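Local coordinates for protein gamma-glutamyl-gamma-aminobutyraldehyde dehydrogenase (Burkholderia cenocepacia, PDB 4LIH) that probably oxidises aldehydes, gamma-glutamyl-gamma-aminobutyraldehyde likely among them, to carboxylic acids with NAD(P)+, at residues Ser195-Pro200 / Val224-Pro229; Arg89-Val94 / Glu141-Val146. All coordinates share one frame; numbering follows the deposited sequence.

Contact 1: Ser195-Pro200 / Val224-Pro229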
ATOM      1  N   SER A 195       4.668 -22.108 -13.388  1.00  9.00           N
ATOM      2  CA  SER A 195       4.971 -22.740 -14.662  1.00  9.28           C
ATOM      3  C   SER A 195       3.931 -22.321 -15.684  1.00  9.24           C
ATOM      4  O   SER A 195       2.725 -22.148 -15.354  1.00  9.22           O
ATOM      5  CB  SER A 195       4.994 -24.241 -14.507  1.00  9.48           C
ATOM      6  OG  SER A 195       6.053 -24.578 -13.682  1.00  9.66           O
ATOM      7  N   VAL A 196       4.399 -22.119 -16.896  1.00  9.27           N
ATOM      8  CA  VAL A 196       3.562 -21.646 -17.997  1.00  9.20           C
ATOM      9  C   VAL A 196       3.555 -22.580 -19.219  1.00  9.32           C
ATOM     10  O   VAL A 196       4.608 -23.049 -19.690  1.00  9.36           O
ATOM     11  CB  VAL A 196       3.982 -20.230 -18.412  1.00  9.15           C
ATOM     12  CG1 VAL A 196       3.236 -19.746 -19.675  1.00  9.09           C
ATOM     13  CG2 VAL A 196       3.723 -19.285 -17.254  1.00  8.98           C
ATOM     14  N   VAL A 197       2.346 -22.817 -19.719  1.00  9.34           N
ATOM     15  CA  VAL A 197       2.122 -23.407 -21.034  1.00  9.60           C
ATOM     16  C   VAL A 197       1.443 -22.344 -21.903  1.00  9.66           C
ATOM     17  O   VAL A 197       0.290 -21.941 -21.678  1.00  9.51           O
ATOM     18  CB  VAL A 197       1.322 -24.693 -20.927  1.00  9.62           C
ATOM     19  CG1 VAL A 197       1.245 -25.379 -22.287  1.00  9.76           C
ATOM     20  CG2 VAL A 197       1.995 -25.621 -19.897  1.00  9.78           C
ATOM     21  N   LEU A 198       2.199 -21.862 -22.879  1.00  9.94           N
ATOM     22  CA  LEU A 198       1.719 -20.855 -23.804  1.00 10.04           C
ATOM     23  C   LEU A 198       1.282 -21.487 -25.148  1.00 10.07           C
ATOM     24  O   LEU A 198       1.997 -22.305 -25.721  1.00 10.18           O
ATOM     25  CB  LEU A 198       2.797 -19.837 -24.050  1.00 10.37           C
ATOM     26  CG  LEU A 198       2.598 -18.706 -25.066  1.00 10.74           C
ATOM     27  CD1 LEU A 198       1.693 -17.679 -24.492  1.00 11.00           C
ATOM     28  CD2 LEU A 198       3.972 -18.102 -25.353  1.00 11.12           C
ATOM     29  N   LYS A 199       0.108 -21.092 -25.612  1.00  9.97           N
ATOM     30  CA  LYS A 199      -0.473 -21.557 -26.861  1.00  9.95           C
ATOM     31  C   LYS A 199      -0.645 -20.322 -27.731  1.00  9.88           C
ATOM     32  O   LYS A 199      -1.629 -19.583 -27.591  1.00  9.54           O
ATOM     33  CB  LYS A 199      -1.800 -22.262 -26.620  1.00 10.21           C
ATOM     34  CG  LYS A 199      -2.104 -23.403 -27.604  1.00 10.62           C
ATOM     35  CD  LYS A 199      -2.226 -22.942 -29.053  1.00 10.64           C
ATOM     36  CE  LYS A 199      -3.546 -22.255 -29.310  1.00 10.76           C
ATOM     37  NZ  LYS A 199      -3.734 -21.748 -30.695  1.00 10.71           N
ATOM     38  N   PRO A 200       0.318 -20.065 -28.619  1.00  9.92           N
ATOM     39  CA  PRO A 200       0.223 -18.943 -29.548  1.00 10.03           C
ATOM     40  C   PRO A 200      -0.820 -19.209 -30.648  1.00 10.20           C
ATOM     41  O   PRO A 200      -1.193 -20.354 -30.840  1.00 10.24           O
ATOM     42  CB  PRO A 200       1.644 -18.867 -30.110  1.00 10.07           C
ATOM     43  CG  PRO A 200       2.116 -20.290 -30.080  1.00 10.11           C
ATOM     44  CD  PRO A 200       1.586 -20.803 -28.786  1.00 10.11           C
ATOM     45  N   VAL A 224       9.203 -25.021 -17.119  1.00 11.11           N
ATOM     46  CA  VAL A 224       8.650 -23.803 -16.505  1.00 10.77           C
ATOM     47  C   VAL A 224       8.022 -22.864 -17.555  1.00 10.50           C
ATOM     48  O   VAL A 224       7.034 -22.124 -17.256  1.00 10.08           O
ATOM     49  CB  VAL A 224       9.733 -23.136 -15.656  1.00 10.94           C
ATOM     50  CG1 VAL A 224       9.296 -21.721 -15.243  1.00 10.82           C
ATOM     51  CG2 VAL A 224      10.059 -24.007 -14.441  1.00 11.09           C
ATOM     52  N   PHE A 225       8.565 -22.940 -18.787  1.00 10.24           N
ATOM     53  CA  PHE A 225       8.033 -22.192 -19.920  1.00 10.06           C
ATOM     54  C   PHE A 225       8.025 -23.081 -21.166  1.00 10.07           C
ATOM     55  O   PHE A 225       9.072 -23.487 -21.635  1.00 10.43           O
ATOM     56  CB  PHE A 225       8.762 -20.862 -20.150  1.00  9.95           C
ATOM     57  CG  PHE A 225       8.111 -19.980 -21.214  1.00  9.82           C
ATOM     58  CD1 PHE A 225       6.799 -19.519 -21.098  1.00  9.69           C
ATOM     59  CD2 PHE A 225       8.824 -19.637 -22.349  1.00  9.81           C
ATOM     60  CE1 PHE A 225       6.249 -18.712 -22.095  1.00  9.61           C
ATOM     61  CE2 PHE A 225       8.279 -18.885 -23.349  1.00  9.69           C
ATOM     62  CZ  PHE A 225       6.977 -18.403 -23.225  1.00  9.56           C
ATOM     63  N   ASN A 226       6.819 -23.453 -21.592  1.00  9.92           N
ATOM     64  CA  ASN A 226       6.561 -24.337 -22.736  1.00  9.85           C
ATOM     65  C   ASN A 226       5.673 -23.608 -23.745  1.00  9.82           C
ATOM     66  O   ASN A 226       4.763 -22.854 -23.360  1.00  9.41           O
ATOM     67  CB  ASN A 226       5.795 -25.569 -22.292  1.00  9.93           C
ATOM     68  CG  ASN A 226       6.357 -26.197 -21.034  1.00 10.01           C
ATOM     69  OD1 ASN A 226       7.319 -26.965 -21.083  1.00 10.16           O
ATOM     70  ND2 ASN A 226       5.809 -25.802 -19.882  1.00 10.00           N
ATOM     71  N   VAL A 227       5.914 -23.863 -25.037  1.00  9.89           N
ATOM     72  CA  VAL A 227       5.132 -23.273 -26.118  1.00  9.91           C
ATOM     73  C   VAL A 227       4.604 -24.427 -26.993  1.00 10.15           C
ATOM     74  O   VAL A 227       5.384 -25.318 -27.432  1.00 10.69           O
ATOM     75  CB  VAL A 227       5.964 -22.243 -26.940  1.00  9.80           C
ATOM     76  CG1 VAL A 227       5.220 -21.774 -28.193  1.00  9.68           C
ATOM     77  CG2 VAL A 227       6.346 -21.042 -26.059  1.00  9.68           C
ATOM     78  N   VAL A 228       3.285 -24.453 -27.156  1.00 10.27           N
ATOM     79  CA  VAL A 228       2.552 -25.496 -27.860  1.00 10.47           C
ATOM     80  C   VAL A 228       1.788 -24.879 -29.033  1.00 10.47           C
ATOM     81  O   VAL A 228       0.630 -24.469 -28.887  1.00 10.07           O
ATOM     82  CB  VAL A 228       1.573 -26.213 -26.903  1.00 10.63           C
ATOM     83  CG1 VAL A 228       0.740 -27.270 -27.601  1.00 10.96           C
ATOM     84  CG2 VAL A 228       2.350 -26.818 -25.768  1.00 10.73           C
ATOM     85  N   PRO A 229       2.439 -24.828 -30.202  1.00 10.45           N
ATOM     86  CA  PRO A 229       1.750 -24.295 -31.386  1.00 10.60           C
ATOM     87  C   PRO A 229       0.618 -25.221 -31.866  1.00 10.83           C
ATOM     88  O   PRO A 229       0.630 -26.422 -31.548  1.00 10.42           O
ATOM     89  CB  PRO A 229       2.863 -24.170 -32.439  1.00 10.59           C
ATOM     90  CG  PRO A 229       4.113 -24.664 -31.830  1.00 10.64           C
ATOM     91  CD  PRO A 229       3.828 -25.226 -30.474  1.00 10.66           C
TER

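Contact 2: Arg89-Val94 / Glu141-Val146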
ATOM      1  N   ARG A  89      15.415 -12.466  -5.651  1.00 11.27           N
ATOM      2  CA  ARG A  89      16.493 -11.840  -6.412  1.00 11.13           C
ATOM      3  C   ARG A  89      16.997 -12.788  -7.515  1.00 10.99           C
ATOM      4  O   ARG A  89      17.382 -12.349  -8.580  1.00 10.71           O
ATOM      5  CB  ARG A  89      17.635 -11.444  -5.473  1.00 11.50           C
ATOM      6  CG  ARG A  89      17.260 -10.207  -4.637  1.00 11.51           C
ATOM      7  CD  ARG A  89      18.247  -9.944  -3.493  1.00 11.74           C
ATOM      8  NE  ARG A  89      19.471  -9.404  -4.072  1.00 12.30           N
ATOM      9  CZ  ARG A  89      20.635  -9.249  -3.451  1.00 12.36           C
ATOM     10  NH1 ARG A  89      20.779  -9.555  -2.186  1.00 12.81           N
ATOM     11  NH2 ARG A  89      21.619  -8.703  -4.121  1.00 12.80           N
ATOM     12  N   ALA A  90      16.999 -14.078  -7.220  1.00 10.80           N
ATOM     13  CA  ALA A  90      17.458 -15.106  -8.181  1.00 10.75           C
ATOM     14  C   ALA A  90      16.482 -15.243  -9.366  1.00 10.43           C
ATOM     15  O   ALA A  90      16.898 -15.330 -10.507  1.00 10.28           O
ATOM     16  CB  ALA A  90      17.632 -16.427  -7.471  1.00 10.89           C
ATOM     17  N   ARG A  91      15.183 -15.249  -9.110  1.00 10.15           N
ATOM     18  CA  ARG A  91      14.228 -15.246 -10.242  1.00 10.05           C
ATOM     19  C   ARG A  91      14.303 -13.954 -11.057  1.00  9.58           C
ATOM     20  O   ARG A  91      14.203 -13.970 -12.242  1.00  9.25           O
ATOM     21  CB  ARG A  91      12.768 -15.350  -9.782  1.00 10.48           C
ATOM     22  CG  ARG A  91      12.349 -16.743  -9.440  1.00 11.10           C
ATOM     23  CD  ARG A  91      10.852 -16.910  -9.643  1.00 11.33           C
ATOM     24  NE  ARG A  91      10.126 -16.005  -8.796  1.00 11.60           N
ATOM     25  CZ  ARG A  91       9.999 -16.096  -7.484  1.00 12.34           C
ATOM     26  NH1 ARG A  91      10.519 -17.118  -6.790  1.00 13.23           N
ATOM     27  NH2 ARG A  91       9.319 -15.180  -6.860  1.00 12.42           N
ATOM     28  N   LYS A  92      14.471 -12.839 -10.375  1.00  9.37           N
ATOM     29  CA  LYS A  92      14.613 -11.549 -11.054  1.00  9.33           C
ATOM     30  C   LYS A  92      15.834 -11.600 -11.984  1.00  9.48           C
ATOM     31  O   LYS A  92      15.766 -11.088 -13.103  1.00  9.39           O
ATOM     32  CB  LYS A  92      14.778 -10.409 -10.071  1.00  9.31           C
ATOM     33  CG  LYS A  92      15.308  -9.143 -10.710  1.00  9.32           C
ATOM     34  CD  LYS A  92      15.415  -7.984  -9.696  1.00  9.28           C
ATOM     35  CE  LYS A  92      16.388  -8.232  -8.550  1.00  9.32           C
ATOM     36  NZ  LYS A  92      16.693  -6.966  -7.846  1.00  9.24           N
ATOM     37  N   ALA A  93      16.922 -12.212 -11.517  1.00  9.65           N
ATOM     38  CA  ALA A  93      18.140 -12.229 -12.323  1.00  9.88           C
ATOM     39  C   ALA A  93      17.934 -13.051 -13.614  1.00 10.01           C
ATOM     40  O   ALA A  93      18.317 -12.602 -14.685  1.00 10.13           O
ATOM     41  CB  ALA A  93      19.334 -12.750 -11.535  1.00 10.09           C
ATOM     42  N   VAL A  94      17.302 -14.211 -13.512  1.00 10.11           N
ATOM     43  CA  VAL A  94      16.990 -15.023 -14.712  1.00 10.40           C
ATOM     44  C   VAL A  94      16.084 -14.279 -15.699  1.00 10.36           C
ATOM     45  O   VAL A  94      16.378 -14.238 -16.875  1.00 10.48           O
ATOM     46  CB  VAL A  94      16.413 -16.396 -14.334  1.00 10.49           C
ATOM     47  CG1 VAL A  94      15.915 -17.160 -15.546  1.00 10.61           C
ATOM     48  CG2 VAL A  94      17.456 -17.207 -13.582  1.00 10.66           C
ATOM     49  N   GLU A 141      11.748  -6.845 -12.006  1.00  8.45           N
ATOM     50  CA  GLU A 141      12.209  -5.801 -11.079  1.00  8.60           C
ATOM     51  C   GLU A 141      11.216  -5.575  -9.931  1.00  8.63           C
ATOM     52  O   GLU A 141      11.567  -5.013  -8.916  1.00  8.72           O
ATOM     53  CB  GLU A 141      12.381  -4.489 -11.842  1.00  8.62           C
ATOM     54  CG  GLU A 141      13.599  -4.418 -12.742  1.00  8.75           C
ATOM     55  CD  GLU A 141      13.637  -3.141 -13.589  1.00  8.83           C
ATOM     56  OE1 GLU A 141      12.614  -2.454 -13.697  1.00  8.80           O
ATOM     57  OE2 GLU A 141      14.698  -2.778 -14.133  1.00  9.00           O
ATOM     58  N   ALA A 142       9.962  -5.967 -10.114  1.00  8.77           N
ATOM     59  CA  ALA A 142       8.958  -5.830  -9.042  1.00  8.90           C
ATOM     60  C   ALA A 142       8.990  -6.951  -7.996  1.00  9.07           C
ATOM     61  O   ALA A 142       8.497  -6.743  -6.883  1.00  8.97           O
ATOM     62  CB  ALA A 142       7.589  -5.740  -9.661  1.00  8.80           C
ATOM     63  N   ILE A 143       9.556  -8.107  -8.345  1.00  9.37           N
ATOM     64  CA  ILE A 143       9.511  -9.326  -7.522  1.00  9.76           C
ATOM     65  C   ILE A 143       9.988  -9.110  -6.111  1.00  9.72           C
ATOM     66  O   ILE A 143       9.479  -9.763  -5.151  1.00  9.66           O
ATOM     67  CB  ILE A 143      10.429 -10.487  -8.071  1.00 10.22           C
ATOM     68  CG1 ILE A 143       9.871 -11.124  -9.334  1.00 10.47           C
ATOM     69  CG2 ILE A 143      10.532 -11.636  -7.060  1.00 10.43           C
ATOM     70  CD1 ILE A 143      10.898 -12.036 -10.008  1.00 10.63           C
ATOM     71  N   ASP A 144      11.009  -8.271  -5.968  1.00  9.67           N
ATOM     72  CA  ASP A 144      11.668  -8.080  -4.643  1.00  9.67           C
ATOM     73  C   ASP A 144      11.392  -6.728  -4.032  1.00  9.82           C
ATOM     74  O   ASP A 144      12.144  -6.295  -3.157  1.00  9.68           O
ATOM     75  CB  ASP A 144      13.174  -8.422  -4.713  1.00  9.57           C
ATOM     76  CG  ASP A 144      13.991  -7.485  -5.600  1.00  9.54           C
ATOM     77  OD1 ASP A 144      13.421  -6.772  -6.429  1.00  9.25           O
ATOM     78  OD2 ASP A 144      15.252  -7.450  -5.448  1.00  9.57           O
ATOM     79  N   LYS A 145      10.288  -6.062  -4.470  1.00  9.82           N
ATOM     80  CA  LYS A 145       9.925  -4.738  -3.965  1.00 10.04           C
ATOM     81  C   LYS A 145       8.594  -4.710  -3.184  1.00 10.24           C
ATOM     82  O   LYS A 145       8.326  -3.771  -2.409  1.00 10.75           O
ATOM     83  CB  LYS A 145       9.815  -3.700  -5.102  1.00  9.93           C
ATOM     84  CG  LYS A 145      10.977  -3.616  -6.092  1.00 10.05           C
ATOM     85  CD  LYS A 145      12.250  -3.220  -5.439  1.00 10.08           C
ATOM     86  CE  LYS A 145      13.407  -3.041  -6.415  1.00 10.06           C
ATOM     87  NZ  LYS A 145      13.657  -4.259  -7.204  1.00 10.15           N
ATOM     88  N   VAL A 146       7.770  -5.699  -3.419  1.00 10.44           N
ATOM     89  CA  VAL A 146       6.461  -5.736  -2.828  1.00 10.71           C
ATOM     90  C   VAL A 146       6.181  -7.070  -2.181  1.00 10.19           C
ATOM     91  O   VAL A 146       6.524  -8.144  -2.687  1.00 10.56           O
ATOM     92  CB  VAL A 146       5.369  -5.417  -3.858  1.00 11.20           C
ATOM     93  CG1 VAL A 146       5.589  -4.021  -4.417  1.00 11.65           C
ATOM     94  CG2 VAL A 146       5.296  -6.464  -4.923  1.00 11.34           C
TER

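Contact 1: Ser195-Pro200 / Val224-Pro229
The carbonyl oxygen of V196 takes two donors from N226: the backbone N at 2.9 Å and the side-chain ND2 at 3.0 Å, arriving from opposite faces of the carbonyl plane. The ND2 bond is the more bent (139° at the hydrogen). With CG beside its own backbone N (chi1 -46°), N226 has ND2 placed to meet V196 O; ND2 also binds G223 O, and OD1 accepts from D33 N, so an asparagine uses both ends here. Three more backbone bonds complete the ladder: V196 N to V224 O at 2.7 Å, L198 N to N226 O, and V228 N to L198 O.

This is the parallel pairing of a beta-alpha-beta unit, strand 195-199, helix 206-218 and strand 225-227, in the Rossmann-like domain that binds the nucleotide in aldehyde dehydrogenases.

Beta-branched valines suit these extended strands. On one face V196 CG1 meets the edge of the F225 ring at CD1 (3.8 Å), while L198 CD2 touches F225 CZ and V227 CG2; helices 178-191 and 206-218 pack over these residues. On the face of V197 and N226, V197 CG1 reaches V228 CG2 just past the strand, both against A70 of helix 64-80.

At the end of its strand, K199 lays CG 3.2 Å from V228 O, a buried carbonyl without a polar partner. Bends at chi2 and chi3 then bring NZ to P200 O, G230 O and A231 O, a buried ammonium among carbonyls.

Contact 2: Arg89-Val94 / Glu141-Val146
The ammonium nitrogen of K92 is gripped by acids from two subunits: NZ lies 2.8 Å from D144 OD2, and it also forms a salt bridge with E141 OE1 of the second subunit. Lysine suits this place because its long chain, extended with CG anti to the backbone N (chi1 164°) and then bent at chi3, passes E141 CA and crosses the aspartate at about a right angle. D144 meets it on the syn side of OD2, with NZ 31° out of the carboxylate plane. The other oxygen, OD1, binds K145 NZ at 2.6 Å, and this lysine also donates to E141 O at 2.8 Å. The two ammonium groups, K92 NZ and K145 NZ, 4.1 Å apart, share the D144 carboxylate, and E141 OE1 of the second subunit pairs with both.

Beside the charges, I143 supplies the apolar part. Its CD1 rests 3.8 Å from R91 CB, and its CG2 lies near R91 NH2. The R91 side chain is held by NE donating to A191 O.

The contact joins the first turns of helix 88-104 to the chain that leaves helix 121-142 and leads to strand 148-150, where the second subunit packs against it.

Overall arrangement
From the N terminus, helix 88-104 comes first, and contact 2 closes the long, largely helical loop through helices 106-117 and 121-142. The chain then runs through strand 148-150, the long strand 157-172 and helix 178-191 before contact 1 opens. Contact 1 closes a shorter loop around helix 206-218. The two follow in series, neither nested nor crossed, with centres 22 Å apart and nearest atoms about 8 Å apart. Contact 1 lies within the buried sheet, whereas contact 2 ties the start of helix 88-104 to the chain leaving helix 121-142 at a subunit interface. Helix 178-191 packs on strand 195-199 and its C-terminal end reaches helix 88-104, an indirect connection.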